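Local atomic coordinates of lipoprotein (Colwellia psychrerythraea, PDB entry 3O0Y), a protein that is of unknown function but, as a putative lipoprotein of the DUF885 family in the peptidase MA clan, may be related to metallopeptidases. Residues Asn192-Lys197 with Glu271-Ser276. Numbering follows the deposited sequence.
Sequences NWLPSK and EARSES
The Schellman motif that closes helix 174-190 and the N-cap of helix 197-210 bracket the 192-197 loop, and the loop 271-276, which follows helix 236-268, binds at both ends, Arg273 meeting Asn192 and Ala272 meeting Lys197. Asn192 is the C' residue of the Schellman motif, its positive phi of 64° being one that asparagine tolerates well. Asn192 O accepts a hydrogen bond from Arg273 NH2 at 2.7 Å, with the donor lying in the carbonyl plane. Arginine suits this place because its chain, extended from CG to NE, reaches across to the 192-197 loop although the CB points away from it. Arg273 NH1, weakly hydrogen-bonded to Gln281 OE1, lies 3.6 Å from Leu194 CD1, while Leu194 CD2 packs on the backbone, 3.6 Å from Ala272 N. The small CB of Ala272 fits against Pro195 O at 3.2 Å. Just past the N-cap Ser196, Lys197 N donates to Arg273 O (2.9 Å, 165° at the hydrogen). The Lys197 chain bends at its last torsion (chi4 -59°), so that Lys197 NZ hydrogen-bonds Ala272 O at 3.0 Å and also Leu269 O. A leucine in place of Lys197 would probably leave both carbonyls without this donor and the 271-276 loop less firmly held. Helix 536-548 borders the contact through Met547, which touches Ser196 and Ser276, while Gln281, before helix 284-296, hydrogen-bonds Leu194 O.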
loop_
_atom_site.group_PDB
_atom_site.type_symbol
_atom_site.label_atom_id
_atom_site.label_comp_id
_atom_site.label_asym_id
_atom_site.label_seq_id
_atom_site.Cartn_x
_atom_site.Cartn_y
_atom_site.Cartn_z
ATOM N N ASN A 192 5.573 6.778 -26.710
ATOM C CA ASN A 192 4.149 6.477 -26.732
ATOM C C ASN A 192 3.650 5.753 -25.471
ATOM O O ASN A 192 2.668 5.050 -25.496
ATOM C CB ASN A 192 3.791 5.627 -27.927
ATOM C CG ASN A 192 4.018 6.383 -29.235
ATOM O OD1 ASN A 192 3.604 7.556 -29.389
ATOM N ND2 ASN A 192 4.664 5.721 -30.175
ATOM N N TRP A 193 4.316 6.012 -24.372
ATOM C CA TRP A 193 3.843 5.514 -23.094
ATOM C C TRP A 193 3.304 6.707 -22.294
ATOM O O TRP A 193 4.067 7.581 -21.840
ATOM C CB TRP A 193 5.015 4.883 -22.366
ATOM C CG TRP A 193 4.620 4.226 -21.076
ATOM C CD1 TRP A 193 4.415 4.822 -19.880
ATOM C CD2 TRP A 193 4.343 2.836 -20.903
ATOM N NE1 TRP A 193 4.051 3.858 -18.941
ATOM C CE2 TRP A 193 3.966 2.644 -19.568
ATOM C CE3 TRP A 193 4.357 1.739 -21.754
ATOM C CZ2 TRP A 193 3.672 1.383 -19.064
ATOM C CZ3 TRP A 193 4.054 0.505 -21.272
ATOM C CH2 TRP A 193 3.669 0.332 -19.941
ATOM N N LEU A 194 1.982 6.755 -22.152
ATOM C CA LEU A 194 1.365 7.805 -21.347
ATOM C C LEU A 194 0.025 7.421 -20.794
ATOM O O LEU A 194 -0.569 6.502 -21.240
ATOM C CB LEU A 194 1.268 9.140 -22.080
ATOM C CG LEU A 194 0.830 9.305 -23.526
ATOM C CD1 LEU A 194 0.085 8.142 -24.054
ATOM C CD2 LEU A 194 0.114 10.691 -23.627
ATOM N N PRO A 195 -0.436 8.167 -19.803
ATOM C CA PRO A 195 -1.637 7.680 -19.117
ATOM C C PRO A 195 -2.865 7.806 -20.028
ATOM O O PRO A 195 -2.874 8.622 -20.971
ATOM C CB PRO A 195 -1.723 8.601 -17.897
ATOM C CG PRO A 195 -0.335 9.195 -17.768
ATOM C CD PRO A 195 0.073 9.398 -19.173
ATOM N N SER A 196 -3.923 7.066 -19.714
ATOM C CA SER A 196 -5.218 7.336 -20.248
ATOM C C SER A 196 -5.655 8.756 -19.908
ATOM O O SER A 196 -5.139 9.401 -18.974
ATOM C CB SER A 196 -6.275 6.383 -19.779
ATOM O OG SER A 196 -6.595 6.688 -18.415
ATOM N N LYS A 197 -6.601 9.261 -20.712
ATOM C CA LYS A 197 -7.157 10.604 -20.468
ATOM C C LYS A 197 -7.707 10.748 -19.063
ATOM O O LYS A 197 -7.419 11.714 -18.383
ATOM C CB LYS A 197 -8.256 10.932 -21.487
ATOM C CG LYS A 197 -7.710 11.185 -22.913
ATOM C CD LYS A 197 -8.809 11.580 -23.941
ATOM C CE LYS A 197 -8.307 11.576 -25.407
ATOM N NZ LYS A 197 -7.128 12.521 -25.685
ATOM N N GLU A 271 -2.759 13.685 -26.575
ATOM C CA GLU A 271 -2.134 12.443 -27.002
ATOM C C GLU A 271 -2.577 11.269 -26.100
ATOM O O GLU A 271 -2.441 10.101 -26.484
ATOM C CB GLU A 271 -0.593 12.549 -26.951
ATOM C CG GLU A 271 0.084 13.567 -27.875
ATOM C CD GLU A 271 1.460 14.007 -27.323
ATOM O OE1 GLU A 271 2.305 13.133 -26.946
ATOM O OE2 GLU A 271 1.690 15.241 -27.257
ATOM N N ALA A 272 -3.089 11.595 -24.917
ATOM C CA ALA A 272 -3.471 10.567 -23.946
ATOM C C ALA A 272 -4.572 9.681 -24.516
ATOM O O ALA A 272 -5.384 10.110 -25.314
ATOM C CB ALA A 272 -3.892 11.180 -22.660
ATOM N N ARG A 273 -4.622 8.409 -24.137
ATOM C CA ARG A 273 -5.581 7.544 -24.848
ATOM C C ARG A 273 -6.947 7.479 -24.202
ATOM O O ARG A 273 -7.095 7.570 -22.974
ATOM C CB ARG A 273 -4.988 6.151 -25.006
ATOM C CG ARG A 273 -3.729 6.159 -25.901
ATOM C CD ARG A 273 -3.334 4.710 -26.348
ATOM N NE ARG A 273 -1.969 4.561 -26.882
ATOM C CZ ARG A 273 -0.863 4.576 -26.127
ATOM N NH1 ARG A 273 -0.957 4.836 -24.846
ATOM N NH2 ARG A 273 0.325 4.336 -26.661
ATOM N N SER A 274 -7.974 7.223 -25.010
ATOM C CA SER A 274 -9.296 6.996 -24.438
ATOM C C SER A 274 -9.418 5.597 -23.829
ATOM O O SER A 274 -10.222 5.381 -22.920
ATOM C CB SER A 274 -10.386 7.253 -25.483
ATOM O OG SER A 274 -10.127 6.418 -26.571
ATOM N N GLU A 275 -8.629 4.638 -24.323
ATOM C CA GLU A 275 -8.637 3.308 -23.730
ATOM C C GLU A 275 -8.193 3.285 -22.246
ATOM O O GLU A 275 -7.256 3.995 -21.865
ATOM C CB GLU A 275 -7.704 2.412 -24.508
ATOM C CG GLU A 275 -8.204 2.162 -25.915
ATOM C CD GLU A 275 -7.745 3.189 -26.929
ATOM O OE1 GLU A 275 -7.050 4.172 -26.595
ATOM O OE2 GLU A 275 -8.059 2.927 -28.103
ATOM N N SER A 276 -8.821 2.429 -21.475
ATOM C CA SER A 276 -8.643 2.389 -20.025
ATOM C C SER A 276 -7.539 1.496 -19.516
ATOM O O SER A 276 -6.890 1.814 -18.496
ATOM C CB SER A 276 -9.936 1.990 -19.309
ATOM O OG SER A 276 -11.033 2.745 -19.756
#